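Malate dehydrogenase (Pyrococcus horikoshii, PDB 1V9N) catalyses the NAD-dependent interconversion of (S)-malate and oxaloacetate, working as a homodimer of the LDH2/MDH2 oxidoreductase family. Local coordinates at residues R25-L30 / D65-G70; A37-D42 / A131-L136; S86-D91 / I109-D114; A156-I161 / L230-G235; S256-L259 / T263-K266. One frame throughout, in Å; residues are numbered along the deposited sequence.

Contacts 1 and 2 both join helices and touch through helices 16-29 and 34-49, with Leu27 packing on Ala37 and Val40. Contact 1 is apolar and only partly buried, with Ile68 exposed; contacts 2, 3, 4 and 5 are buried. Contact 2 carries a tyrosine-aspartate hydrogen bond and reaches the NADPH site. Contact 3 lies in the beta-alpha-beta unit of the main sheet, where a lysine chain runs over strand backbone. Contact 4 joins two loops, one packed on helix 242-258, by a backbone hydrogen bond and a water. Contact 5 joins the end of that helix to the loop after it by a close backbone approach and apolar packing. Contacts 3, 4 and 5 also meet the second subunit.

Contact 1 (R25-L30 / D65-G70); sequences RVLTKL and DGIISG
Ile67 reaches from helix 60-69 to two residues of the 25-30 segment, Leu27 and Leu30. Its CB points toward that segment and splits there into two branches. The short branch ends in CG2, which is anti to the backbone N and lies 3.9 Å from Leu30 CB. The same CG2 is 4.0 Å from the backbone oxygen Leu30 O. The long branch runs through CG1, which is anti to the carbonyl carbon (chi1 -74°), and continues extended to CD1. At its tip, Ile67 CD1 meets Leu27 CD2 at 4.0 Å, and the two side chains cross at about a right angle. The contact thus joins the C-terminal ends of two helices, 16-29 and 60-69, in the helical part of the fold. Helix 342-355 packs on both segments, with Ile351 on Val26, Val355 on Leu30 and Arg354 on Ile68. Leu27 also packs on Ala37 and Val40 of helix 34-49. Helix 60-69 ends in a Schellman motif, with Gly70 at positive phi (83°) and its N bonded to Ile67 O at 3.3 Å. Next to Ile67, toward the solvent, Ile68 CG1 lies 4.0 Å from Leu30 CD2.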
# COMPACT_ATOMS: atom_id res chain seq x y z
N ARG A 25 10.18 -34.77 0.18
CA ARG A 25 10.00 -36.16 0.63
C ARG A 25 8.76 -36.26 1.51
O ARG A 25 7.90 -37.11 1.30
CB ARG A 25 11.20 -36.65 1.44
CG ARG A 25 12.38 -37.15 0.64
CD ARG A 25 13.23 -38.09 1.49
NE ARG A 25 13.90 -37.42 2.60
CZ ARG A 25 14.88 -36.53 2.46
NH1 ARG A 25 15.31 -36.21 1.25
NH2 ARG A 25 15.44 -35.98 3.52
N VAL A 26 8.70 -35.40 2.52
CA VAL A 26 7.59 -35.38 3.45
C VAL A 26 6.25 -35.16 2.75
O VAL A 26 5.30 -35.92 2.94
CB VAL A 26 7.77 -34.27 4.51
CG1 VAL A 26 6.55 -34.19 5.41
CG2 VAL A 26 9.02 -34.53 5.33
N LEU A 27 6.19 -34.12 1.91
CA LEU A 27 4.96 -33.79 1.21
C LEU A 27 4.47 -34.87 0.25
O LEU A 27 3.28 -35.16 0.21
CB LEU A 27 5.12 -32.45 0.47
CG LEU A 27 5.37 -31.24 1.38
CD1 LEU A 27 5.54 -29.99 0.53
CD2 LEU A 27 4.19 -31.06 2.35
N THR A 28 5.38 -35.45 -0.53
CA THR A 28 4.96 -36.49 -1.47
C THR A 28 4.53 -37.75 -0.71
O THR A 28 3.65 -38.47 -1.16
CB THR A 28 6.08 -36.84 -2.48
OG1 THR A 28 7.30 -37.14 -1.80
CG2 THR A 28 6.30 -35.67 -3.43
N LYS A 29 5.15 -38.01 0.43
CA LYS A 29 4.80 -39.17 1.26
C LYS A 29 3.37 -39.00 1.78
O LYS A 29 2.68 -39.98 2.06
CB LYS A 29 5.76 -39.27 2.46
CG LYS A 29 5.48 -40.45 3.40
CD LYS A 29 5.76 -41.78 2.72
CE LYS A 29 5.50 -42.96 3.65
NZ LYS A 29 5.75 -44.25 2.97
N LEU A 30 2.92 -37.75 1.91
CA LEU A 30 1.58 -37.46 2.39
C LEU A 30 0.56 -37.39 1.25
O LEU A 30 -0.61 -37.07 1.47
CB LEU A 30 1.57 -36.15 3.18
CG LEU A 30 2.23 -36.19 4.56
CD1 LEU A 30 2.48 -34.78 5.07
CD2 LEU A 30 1.32 -36.95 5.53
N ASP A 65 0.00 -30.94 9.32
CA ASP A 65 -1.21 -31.14 10.11
C ASP A 65 -2.46 -30.86 9.27
O ASP A 65 -3.47 -31.56 9.40
CB ASP A 65 -1.22 -30.24 11.35
CG ASP A 65 -0.17 -30.66 12.37
OD1 ASP A 65 0.21 -31.85 12.39
OD2 ASP A 65 0.25 -29.79 13.17
N GLY A 66 -2.39 -29.84 8.43
CA GLY A 66 -3.53 -29.50 7.60
C GLY A 66 -3.83 -30.60 6.59
O GLY A 66 -4.98 -30.88 6.29
N ILE A 67 -2.78 -31.23 6.08
CA ILE A 67 -2.95 -32.30 5.10
C ILE A 67 -3.56 -33.52 5.78
O ILE A 67 -4.50 -34.14 5.27
CB ILE A 67 -1.59 -32.67 4.47
CG1 ILE A 67 -1.16 -31.57 3.49
CG2 ILE A 67 -1.68 -34.03 3.78
CD1 ILE A 67 0.26 -31.70 2.98
N ILE A 68 -3.02 -33.87 6.94
CA ILE A 68 -3.51 -35.01 7.70
C ILE A 68 -4.95 -34.82 8.18
O ILE A 68 -5.73 -35.77 8.22
CB ILE A 68 -2.57 -35.29 8.90
CG1 ILE A 68 -1.24 -35.83 8.37
CG2 ILE A 68 -3.23 -36.25 9.89
CD1 ILE A 68 -0.17 -36.03 9.45
N SER A 69 -5.32 -33.59 8.54
CA SER A 69 -6.67 -33.34 9.03
C SER A 69 -7.69 -33.08 7.92
O SER A 69 -8.89 -32.95 8.19
CB SER A 69 -6.68 -32.15 9.98
OG SER A 69 -6.58 -30.94 9.26
N GLY A 70 -7.23 -33.01 6.67
CA GLY A 70 -8.15 -32.75 5.57
C GLY A 70 -8.43 -31.26 5.42
O GLY A 70 -9.31 -30.86 4.65

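Contact 2 (A37-D42 / A131-L136); sequences AKIVAD and AGYYAL. With NDP (NADPH dihydro-nicotinamide-adenine-dinucleotide phosphate), chain B.
The hydroxyl of Tyr133 donates a hydrogen bond to Asp42, the one hydrogen bond between the two segments. Tyr133 OH lies 3.2 Å from Asp42 OD1. The oxygen sits at the edge of the tyrosine ring, near the ring plane. Seen from the aspartate, the donor is above the carboxylate plane, 51° out of it. The two planes stand almost perpendicular. Ile39 adds its CG2, 4.1 Å from Tyr133 OH. Both partners extend to meet each other: Asp42 CG and Tyr133 CG are each anti to their own backbone N (Tyr133 chi1 175°). Further out, Tyr133 CD2 lies 3.5 Å above the ring plane of Tyr134, offset toward the rim. Tyr134 is in turn held by Tyr128, which accepts a bond from its hydroxyl at the backbone O and stacks on its ring. Asn43 and Met46 of helix 34-49 also pack on Tyr133. At the start of segment 131-136, Ala131 N donates to NDP O2D, a hydroxyl of the nicotinamide ribose, at 3.1 Å and 158°. Asp184 of the same chain and His243 and Lys244 of the second subunit also bind this cofactor. The segment 131-136 therefore links helix 34-49 to an NADPH site completed across the dimer.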
# COMPACT_ATOMS: atom_id res chain seq x y z
N ALA A 37 4.50 -30.32 -4.58
CA ALA A 37 5.41 -30.40 -3.44
C ALA A 37 6.63 -29.52 -3.69
O ALA A 37 7.14 -28.87 -2.79
CB ALA A 37 5.85 -31.84 -3.21
N LYS A 38 7.09 -29.51 -4.94
CA LYS A 38 8.25 -28.70 -5.31
C LYS A 38 7.94 -27.20 -5.22
O LYS A 38 8.81 -26.40 -4.88
CB LYS A 38 8.71 -29.06 -6.73
CG LYS A 38 9.26 -30.48 -6.84
CD LYS A 38 9.79 -30.79 -8.23
CE LYS A 38 10.39 -32.18 -8.29
NZ LYS A 38 10.96 -32.50 -9.62
N ILE A 39 6.70 -26.82 -5.50
CA ILE A 39 6.30 -25.42 -5.41
C ILE A 39 6.30 -24.99 -3.94
O ILE A 39 6.81 -23.93 -3.60
CB ILE A 39 4.89 -25.18 -6.01
CG1 ILE A 39 4.94 -25.37 -7.53
CG2 ILE A 39 4.40 -23.78 -5.67
CD1 ILE A 39 3.57 -25.41 -8.19
N VAL A 40 5.73 -25.82 -3.08
CA VAL A 40 5.70 -25.50 -1.65
C VAL A 40 7.12 -25.39 -1.11
O VAL A 40 7.46 -24.43 -0.41
CB VAL A 40 4.93 -26.59 -0.86
CG1 VAL A 40 4.92 -26.24 0.63
CG2 VAL A 40 3.50 -26.70 -1.38
N ALA A 41 7.96 -26.37 -1.43
CA ALA A 41 9.34 -26.38 -0.97
C ALA A 41 10.09 -25.13 -1.44
O ALA A 41 10.80 -24.50 -0.66
CB ALA A 41 10.05 -27.64 -1.47
N ASP A 42 9.91 -24.79 -2.71
CA ASP A 42 10.55 -23.61 -3.29
C ASP A 42 10.17 -22.37 -2.48
O ASP A 42 11.02 -21.54 -2.15
CB ASP A 42 10.10 -23.44 -4.74
CG ASP A 42 10.88 -22.36 -5.47
OD1 ASP A 42 10.46 -21.96 -6.58
OD2 ASP A 42 11.92 -21.90 -4.94
N ALA A 131 4.66 -13.35 0.78
CA ALA A 131 3.99 -12.69 -0.34
C ALA A 131 4.98 -12.35 -1.45
O ALA A 131 4.64 -12.39 -2.63
CB ALA A 131 3.29 -11.42 0.15
N GLY A 132 6.22 -12.03 -1.07
CA GLY A 132 7.22 -11.67 -2.07
C GLY A 132 7.52 -12.76 -3.07
O GLY A 132 7.97 -12.49 -4.19
N TYR A 133 7.28 -14.01 -2.68
CA TYR A 133 7.51 -15.13 -3.57
C TYR A 133 6.71 -15.01 -4.87
O TYR A 133 7.22 -15.30 -5.95
CB TYR A 133 7.14 -16.44 -2.86
CG TYR A 133 7.22 -17.67 -3.73
CD1 TYR A 133 8.44 -18.32 -3.95
CD2 TYR A 133 6.08 -18.18 -4.35
CE1 TYR A 133 8.51 -19.46 -4.76
CE2 TYR A 133 6.14 -19.30 -5.16
CZ TYR A 133 7.35 -19.94 -5.36
OH TYR A 133 7.39 -21.06 -6.16
N TYR A 134 5.46 -14.58 -4.76
CA TYR A 134 4.60 -14.45 -5.94
C TYR A 134 4.92 -13.18 -6.72
O TYR A 134 4.91 -13.18 -7.95
CB TYR A 134 3.13 -14.48 -5.49
CG TYR A 134 2.85 -15.68 -4.61
CD1 TYR A 134 2.62 -16.94 -5.16
CD2 TYR A 134 2.97 -15.58 -3.23
CE1 TYR A 134 2.52 -18.08 -4.34
CE2 TYR A 134 2.87 -16.70 -2.41
CZ TYR A 134 2.65 -17.94 -2.97
OH TYR A 134 2.60 -19.05 -2.15
N ALA A 135 5.21 -12.09 -6.01
CA ALA A 135 5.54 -10.85 -6.69
C ALA A 135 6.80 -11.05 -7.53
O ALA A 135 6.88 -10.56 -8.66
CB ALA A 135 5.77 -9.72 -5.68
N LEU A 136 7.77 -11.78 -6.99
CA LEU A 136 9.03 -12.04 -7.68
C LEU A 136 8.84 -12.81 -8.98
O LEU A 136 9.60 -12.62 -9.94
CB LEU A 136 10.00 -12.81 -6.79
CG LEU A 136 10.90 -11.98 -5.86
CD1 LEU A 136 11.77 -12.91 -5.03
CD2 LEU A 136 11.77 -11.04 -6.70
PA NDP B . 10.57 -6.92 7.32
O1A NDP B . 11.52 -7.99 7.52
O2A NDP B . 10.39 -5.78 8.29
O5B NDP B . 10.85 -6.31 5.83
C5B NDP B . 10.06 -5.24 5.29
C4B NDP B . 10.61 -4.98 3.87
O4B NDP B . 11.56 -3.92 4.05
C3B NDP B . 11.34 -6.09 3.18
O3B NDP B . 11.00 -6.03 1.76
C2B NDP B . 12.79 -5.85 3.38
O2B NDP B . 13.71 -6.40 2.42
C1B NDP B . 12.81 -4.36 3.51
N9A NDP B . 13.84 -3.81 4.44
C8A NDP B . 14.30 -4.33 5.68
N7A NDP B . 15.21 -3.54 6.22
C5A NDP B . 15.38 -2.50 5.35
C6A NDP B . 16.19 -1.32 5.33
N6A NDP B . 17.02 -1.06 6.35
N1A NDP B . 16.11 -0.45 4.27
C2A NDP B . 15.25 -0.70 3.23
N3A NDP B . 14.44 -1.78 3.15
C4A NDP B . 14.55 -2.65 4.25
O3 NDP B . 9.11 -7.43 7.03
PN NDP B . 7.96 -8.23 7.78
O1N NDP B . 6.83 -7.31 7.81
O2N NDP B . 8.60 -8.60 9.08
O5D NDP B . 7.76 -9.47 6.80
C5D NDP B . 7.63 -10.83 7.28
C4D NDP B . 7.44 -11.83 6.06
O4D NDP B . 6.29 -12.61 6.36
C3D NDP B . 7.16 -11.20 4.68
O3D NDP B . 7.91 -11.92 3.70
C2D NDP B . 5.65 -11.29 4.48
O2D NDP B . 5.31 -11.36 3.12
C1D NDP B . 5.33 -12.57 5.31
N1N NDP B . 3.96 -12.57 5.90
C2N NDP B . 3.07 -13.57 5.42
C3N NDP B . 1.74 -13.59 6.01
C7N NDP B . 0.77 -14.59 5.56
O7N NDP B . -0.38 -14.68 6.01
N7N NDP B . 1.11 -15.49 4.59
C4N NDP B . 1.42 -12.63 7.02
C5N NDP B . 2.32 -11.67 7.47
C6N NDP B . 3.59 -11.64 6.92
P2B NDP B . 14.54 -7.70 2.59
O1X NDP B . 15.84 -7.31 2.03
O2X NDP B . 13.92 -8.82 1.82
O3X NDP B . 14.64 -8.06 4.07

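Contact 3 (S86-D91 / I109-D114); sequences SYALID and IKKAKD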
# COMPACT_ATOMS: atom_id res chain seq x y z
N SER A 86 -8.19 -9.31 -18.88
CA SER A 86 -7.24 -8.80 -17.90
C SER A 86 -7.51 -9.15 -16.44
O SER A 86 -6.88 -8.58 -15.54
CB SER A 86 -7.12 -7.28 -18.03
OG SER A 86 -6.50 -6.92 -19.25
N TYR A 87 -8.42 -10.08 -16.17
CA TYR A 87 -8.69 -10.45 -14.79
C TYR A 87 -9.33 -11.82 -14.64
O TYR A 87 -9.81 -12.41 -15.62
CB TYR A 87 -9.61 -9.41 -14.13
CG TYR A 87 -11.09 -9.64 -14.40
CD1 TYR A 87 -11.84 -10.49 -13.59
CD2 TYR A 87 -11.72 -9.04 -15.50
CE1 TYR A 87 -13.18 -10.75 -13.87
CE2 TYR A 87 -13.06 -9.30 -15.78
CZ TYR A 87 -13.78 -10.15 -14.96
OH TYR A 87 -15.11 -10.39 -15.22
N ALA A 88 -9.33 -12.32 -13.41
CA ALA A 88 -9.94 -13.59 -13.09
C ALA A 88 -10.20 -13.70 -11.59
O ALA A 88 -9.45 -13.15 -10.77
CB ALA A 88 -9.06 -14.74 -13.56
N LEU A 89 -11.29 -14.38 -11.25
CA LEU A 89 -11.65 -14.62 -9.87
C LEU A 89 -11.53 -16.14 -9.74
O LEU A 89 -12.22 -16.89 -10.43
CB LEU A 89 -13.07 -14.15 -9.57
CG LEU A 89 -13.68 -14.58 -8.23
CD1 LEU A 89 -12.74 -14.24 -7.09
CD2 LEU A 89 -15.03 -13.89 -8.05
N ILE A 90 -10.63 -16.58 -8.87
CA ILE A 90 -10.35 -18.00 -8.68
C ILE A 90 -10.80 -18.54 -7.33
O ILE A 90 -10.74 -17.83 -6.32
CB ILE A 90 -8.82 -18.25 -8.77
CG1 ILE A 90 -8.27 -17.75 -10.12
CG2 ILE A 90 -8.50 -19.71 -8.51
CD1 ILE A 90 -8.88 -18.40 -11.33
N ASP A 91 -11.24 -19.79 -7.31
CA ASP A 91 -11.62 -20.45 -6.05
C ASP A 91 -10.56 -21.55 -5.89
O ASP A 91 -10.46 -22.45 -6.72
CB ASP A 91 -13.02 -21.05 -6.11
CG ASP A 91 -13.48 -21.57 -4.75
OD1 ASP A 91 -12.90 -22.57 -4.27
OD2 ASP A 91 -14.42 -20.98 -4.15
N ILE A 109 0.26 -13.22 -14.93
CA ILE A 109 1.39 -12.91 -15.81
C ILE A 109 0.99 -13.12 -17.27
O ILE A 109 1.32 -12.31 -18.13
CB ILE A 109 2.61 -13.81 -15.45
CG1 ILE A 109 3.20 -13.35 -14.11
CG2 ILE A 109 3.67 -13.75 -16.56
CD1 ILE A 109 4.20 -14.33 -13.50
N LYS A 110 0.25 -14.20 -17.55
CA LYS A 110 -0.19 -14.48 -18.91
C LYS A 110 -1.11 -13.38 -19.43
O LYS A 110 -0.96 -12.91 -20.56
CB LYS A 110 -0.93 -15.82 -18.96
CG LYS A 110 -1.36 -16.23 -20.36
CD LYS A 110 -1.99 -17.61 -20.36
CE LYS A 110 -2.23 -18.13 -21.78
NZ LYS A 110 -2.68 -19.55 -21.79
N LYS A 111 -2.06 -12.95 -18.60
CA LYS A 111 -2.98 -11.90 -19.01
C LYS A 111 -2.26 -10.57 -19.24
O LYS A 111 -2.57 -9.86 -20.19
CB LYS A 111 -4.09 -11.76 -17.97
CG LYS A 111 -5.08 -12.95 -17.97
CD LYS A 111 -6.21 -12.76 -16.98
CE LYS A 111 -7.21 -13.92 -17.03
NZ LYS A 111 -7.95 -13.99 -18.33
N ALA A 112 -1.31 -10.24 -18.37
CA ALA A 112 -0.56 -8.99 -18.50
C ALA A 112 0.24 -9.03 -19.81
O ALA A 112 0.27 -8.07 -20.58
CB ALA A 112 0.39 -8.83 -17.30
N LYS A 113 0.90 -10.16 -20.04
CA LYS A 113 1.69 -10.34 -21.25
C LYS A 113 0.85 -10.06 -22.49
O LYS A 113 1.30 -9.38 -23.42
CB LYS A 113 2.23 -11.77 -21.27
CG LYS A 113 3.13 -12.12 -22.45
CD LYS A 113 3.82 -13.45 -22.19
CE LYS A 113 4.63 -13.37 -20.89
NZ LYS A 113 5.18 -14.67 -20.43
N ASP A 114 -0.39 -10.55 -22.49
CA ASP A 114 -1.28 -10.39 -23.63
C ASP A 114 -2.06 -9.09 -23.72
O ASP A 114 -2.42 -8.66 -24.82
CB ASP A 114 -2.27 -11.56 -23.68
CG ASP A 114 -1.57 -12.91 -23.66
OD1 ASP A 114 -0.39 -12.97 -24.06
OD2 ASP A 114 -2.21 -13.91 -23.24
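Lys111 reaches Ser86, Tyr87 and Ala88 with CG anti to its carbonyl carbon (chi1 -71°), the next two bonds extended and a final bend at chi4 (-66°). This lays the aliphatic part over the backbone of the strand and swings NZ aside. Lys111 CD lies 3.9 Å from Ser86 C and 3.6 Å from Tyr87 N. Lys111 CE comes to 3.3 Å from Tyr87 O and 4.0 Å from Ala88 CB. The ammonium does not bond to Tyr87. Its partners are Gly84 O, by a hydrogen bond, and Glu83, by a salt bridge. The buried ammonium is thus satisfied at the end of strand 79-84, while the methylenes lie on the start of strand 87-91. Of the strand residues, Ala88 points its CB toward the helix, where the methyl touches the lysine chain. Tyr87 points away, and its ring meets Phe290 of the second subunit. Ser86 OG is bonded to Thr115 OG1, at the end of helix 97-115, and that hydroxyl also bonds to Lys111 O. Strand 87-91, helix 97-115 and strand 117-125 form a beta-alpha-beta crossover. Strand 87-91 lies in the sheet between strand 79-84, antiparallel to it, and strand 117-125, parallel to it; helix 97-115 also packs on strand 278-285.

Contact 4 (A156-I161 / L230-G235); sequences APTGGI and LLPLGG
The flat peptide carbonyl of Ala156 is met by the puckered ring of Pro232, whose CD lies 3.7 Å from Ala156 O. The CG of Pro232 comes within 4.4 Å of Thr158 OG1. Beside the ring, Ala156 N donates to Leu230 O at 3.3 Å, a long but fairly straight bond (N-H...O 164°). A water extends the contact: it lies 3.0 Å from Thr158 OG1 and is hydrogen-bonded to Gly235 O at 2.8 Å. Each segment folds back in a type II beta turn, Pro157 to Gly160 and Pro232 to Gly235. The third position of each turn is a glycine, Gly159 and Gly234, both at positive phi. Thr158 packs on His243 and Tyr246 of helix 242-258, and its side chain is about 4 Å from a bound NADPH. Gly159 and Ile161 make backbone hydrogen bonds to the second subunit. A glycerol, probably from the crystallisation liquor, is bonded to Ala156 O, Gly159 N and Gly160 O. Two irregular loops are therefore joined by one direct main-chain bond, a water between a side-chain hydroxyl and a backbone carbonyl, and the Pro232 ring, beside the cofactor and the dimer interface.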
# COMPACT_ATOMS: atom_id res chain seq x y z
N ALA A 156 -5.05 -5.50 16.32
CA ALA A 156 -6.16 -4.73 16.86
C ALA A 156 -6.33 -3.41 16.11
O ALA A 156 -5.37 -2.68 15.88
CB ALA A 156 -5.94 -4.45 18.34
N PRO A 157 -7.57 -3.08 15.73
CA PRO A 157 -7.81 -1.83 15.01
C PRO A 157 -7.49 -0.65 15.93
O PRO A 157 -7.54 -0.78 17.16
CB PRO A 157 -9.29 -1.91 14.66
CG PRO A 157 -9.86 -2.69 15.80
CD PRO A 157 -8.84 -3.79 15.99
N THR A 158 -7.17 0.49 15.33
CA THR A 158 -6.84 1.69 16.08
C THR A 158 -7.98 2.09 17.00
O THR A 158 -9.08 2.42 16.54
CB THR A 158 -6.50 2.85 15.13
OG1 THR A 158 -5.41 2.47 14.28
CG2 THR A 158 -6.11 4.10 15.93
N GLY A 159 -7.71 2.07 18.30
CA GLY A 159 -8.73 2.44 19.27
C GLY A 159 -9.38 1.22 19.91
O GLY A 159 -10.27 1.36 20.75
N GLY A 160 -8.92 0.04 19.51
CA GLY A 160 -9.48 -1.19 20.04
C GLY A 160 -8.44 -2.09 20.67
O GLY A 160 -7.25 -1.76 20.68
N ILE A 161 -8.87 -3.24 21.18
CA ILE A 161 -7.96 -4.17 21.83
C ILE A 161 -8.11 -5.62 21.39
O ILE A 161 -7.31 -6.48 21.78
CB ILE A 161 -8.11 -4.10 23.37
CG1 ILE A 161 -9.54 -4.48 23.77
CG2 ILE A 161 -7.81 -2.70 23.86
CD1 ILE A 161 -9.80 -4.39 25.27
N LEU A 230 -1.27 -7.80 18.16
CA LEU A 230 -0.19 -7.05 17.53
C LEU A 230 -0.69 -5.65 17.22
O LEU A 230 -1.90 -5.40 17.18
CB LEU A 230 0.25 -7.74 16.23
CG LEU A 230 0.94 -9.10 16.35
CD1 LEU A 230 1.11 -9.73 14.98
CD2 LEU A 230 2.29 -8.92 17.03
N LEU A 231 0.25 -4.73 17.01
CA LEU A 231 -0.08 -3.35 16.70
C LEU A 231 0.11 -3.11 15.20
O LEU A 231 0.98 -3.71 14.58
CB LEU A 231 0.84 -2.41 17.50
CG LEU A 231 0.22 -1.38 18.47
CD1 LEU A 231 -0.84 -2.01 19.35
CD2 LEU A 231 1.34 -0.77 19.31
N PRO A 232 -0.73 -2.25 14.59
CA PRO A 232 -0.60 -1.98 13.16
C PRO A 232 0.55 -1.02 12.90
O PRO A 232 0.92 -0.25 13.79
CB PRO A 232 -1.95 -1.35 12.81
CG PRO A 232 -2.25 -0.57 14.06
CD PRO A 232 -1.89 -1.55 15.16
N LEU A 233 1.12 -1.07 11.70
CA LEU A 233 2.22 -0.18 11.35
C LEU A 233 1.82 1.23 11.77
O LEU A 233 0.71 1.67 11.51
CB LEU A 233 2.49 -0.23 9.84
CG LEU A 233 3.60 0.68 9.31
CD1 LEU A 233 4.91 0.34 10.00
CD2 LEU A 233 3.73 0.53 7.80
N GLY A 234 2.74 1.93 12.42
CA GLY A 234 2.43 3.28 12.87
C GLY A 234 2.38 3.30 14.38
O GLY A 234 2.63 4.33 15.01
N GLY A 235 2.04 2.16 14.98
CA GLY A 235 2.00 2.09 16.42
C GLY A 235 0.66 2.03 17.12
O GLY A 235 -0.39 1.79 16.52
O HOH W 1 -3.08 2.38 16.21

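Contact 5 (S256-L259 / T263-K266); sequences SGIL and TWSK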
# COMPACT_ATOMS: atom_id res chain seq x y z
N SER A 256 -8.68 -8.58 -1.29
CA SER A 256 -8.59 -10.03 -1.23
C SER A 256 -9.88 -10.72 -0.81
O SER A 256 -10.53 -11.39 -1.61
CB SER A 256 -7.48 -10.45 -0.26
OG SER A 256 -6.22 -9.93 -0.65
N GLY A 257 -10.26 -10.55 0.46
CA GLY A 257 -11.44 -11.20 0.99
C GLY A 257 -12.81 -10.72 0.57
O GLY A 257 -13.67 -11.55 0.23
N ILE A 258 -13.03 -9.42 0.59
CA ILE A 258 -14.34 -8.87 0.22
C ILE A 258 -14.63 -8.96 -1.29
O ILE A 258 -15.68 -9.47 -1.70
CB ILE A 258 -14.49 -7.40 0.66
CG1 ILE A 258 -14.17 -7.26 2.15
CG2 ILE A 258 -15.91 -6.92 0.40
CD1 ILE A 258 -15.08 -8.09 3.06
N LEU A 259 -13.70 -8.47 -2.10
CA LEU A 259 -13.88 -8.48 -3.55
C LEU A 259 -14.02 -9.86 -4.17
O LEU A 259 -14.70 -10.03 -5.19
CB LEU A 259 -12.71 -7.74 -4.22
CG LEU A 259 -12.73 -7.60 -5.74
CD1 LEU A 259 -13.98 -6.85 -6.20
CD2 LEU A 259 -11.46 -6.88 -6.18
N THR A 263 -13.74 -14.13 2.40
CA THR A 263 -14.04 -13.61 3.73
C THR A 263 -12.87 -12.77 4.23
O THR A 263 -11.77 -12.84 3.68
CB THR A 263 -14.33 -14.75 4.75
OG1 THR A 263 -14.96 -14.19 5.91
CG2 THR A 263 -13.05 -15.45 5.18
N TRP A 264 -13.10 -11.96 5.26
CA TRP A 264 -12.02 -11.14 5.78
C TRP A 264 -11.34 -11.78 6.99
O TRP A 264 -11.84 -12.76 7.55
CB TRP A 264 -12.52 -9.71 6.09
CG TRP A 264 -13.62 -9.61 7.09
CD1 TRP A 264 -14.90 -10.04 6.95
CD2 TRP A 264 -13.53 -9.03 8.40
NE1 TRP A 264 -15.62 -9.76 8.08
CE2 TRP A 264 -14.80 -9.14 8.99
CE3 TRP A 264 -12.50 -8.42 9.12
CZ2 TRP A 264 -15.07 -8.66 10.28
CZ3 TRP A 264 -12.76 -7.94 10.40
CH2 TRP A 264 -14.05 -8.07 10.97
N SER A 265 -10.19 -11.24 7.35
CA SER A 265 -9.36 -11.75 8.44
C SER A 265 -10.04 -12.37 9.66
O SER A 265 -9.71 -13.49 10.06
CB SER A 265 -8.40 -10.66 8.89
OG SER A 265 -7.55 -10.31 7.81
N LYS A 266 -10.97 -11.64 10.26
CA LYS A 266 -11.66 -12.12 11.44
C LYS A 266 -12.18 -13.55 11.28
O LYS A 266 -12.19 -14.32 12.24
CB LYS A 266 -12.82 -11.18 11.79
CG LYS A 266 -13.58 -11.58 13.05
CD LYS A 266 -14.74 -10.64 13.30
CE LYS A 266 -15.59 -11.14 14.47
NZ LYS A 266 -16.77 -10.26 14.69
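Gly257 and Thr263 bring their backbones together where the chain leaves helix 242-258 and turns back. The helix widens into a pi-type turn at 256-258. The segment 263-266 begins extended, with Thr263 at phi -157° and psi 164°. Gly257 CA lies 3.2 Å from Thr263 O in a CA-H...O contact, with 128° at the hydrogen. Gly257 has no side chain, and the carbonyl occupies the side where one would point. Gly257 O and Thr263 N are also close, but their angle is too poor for a hydrogen bond. Ser260, in the short connection, bonds through its OG to Ser256 O. Among the side chains, Ile258 bends its CD1 toward Trp264, reaching Trp264 CB at 4.3 Å. The indole leads away from this contact. One of its faces carries Lys266 CB, 3.4 Å above the plane and offset toward the rim. The second subunit packs here, with its Phe296 on Ile258 and its Met303 on Trp264. The direct contacts are thus one CA-H...O approach and one apolar touch; no hydrogen bond joins the segments. The stronger polar bonds go outward: Ser265 OG to Asp253 and Asn168, and Lys266 to Glu306 of the second subunit in a salt bridge.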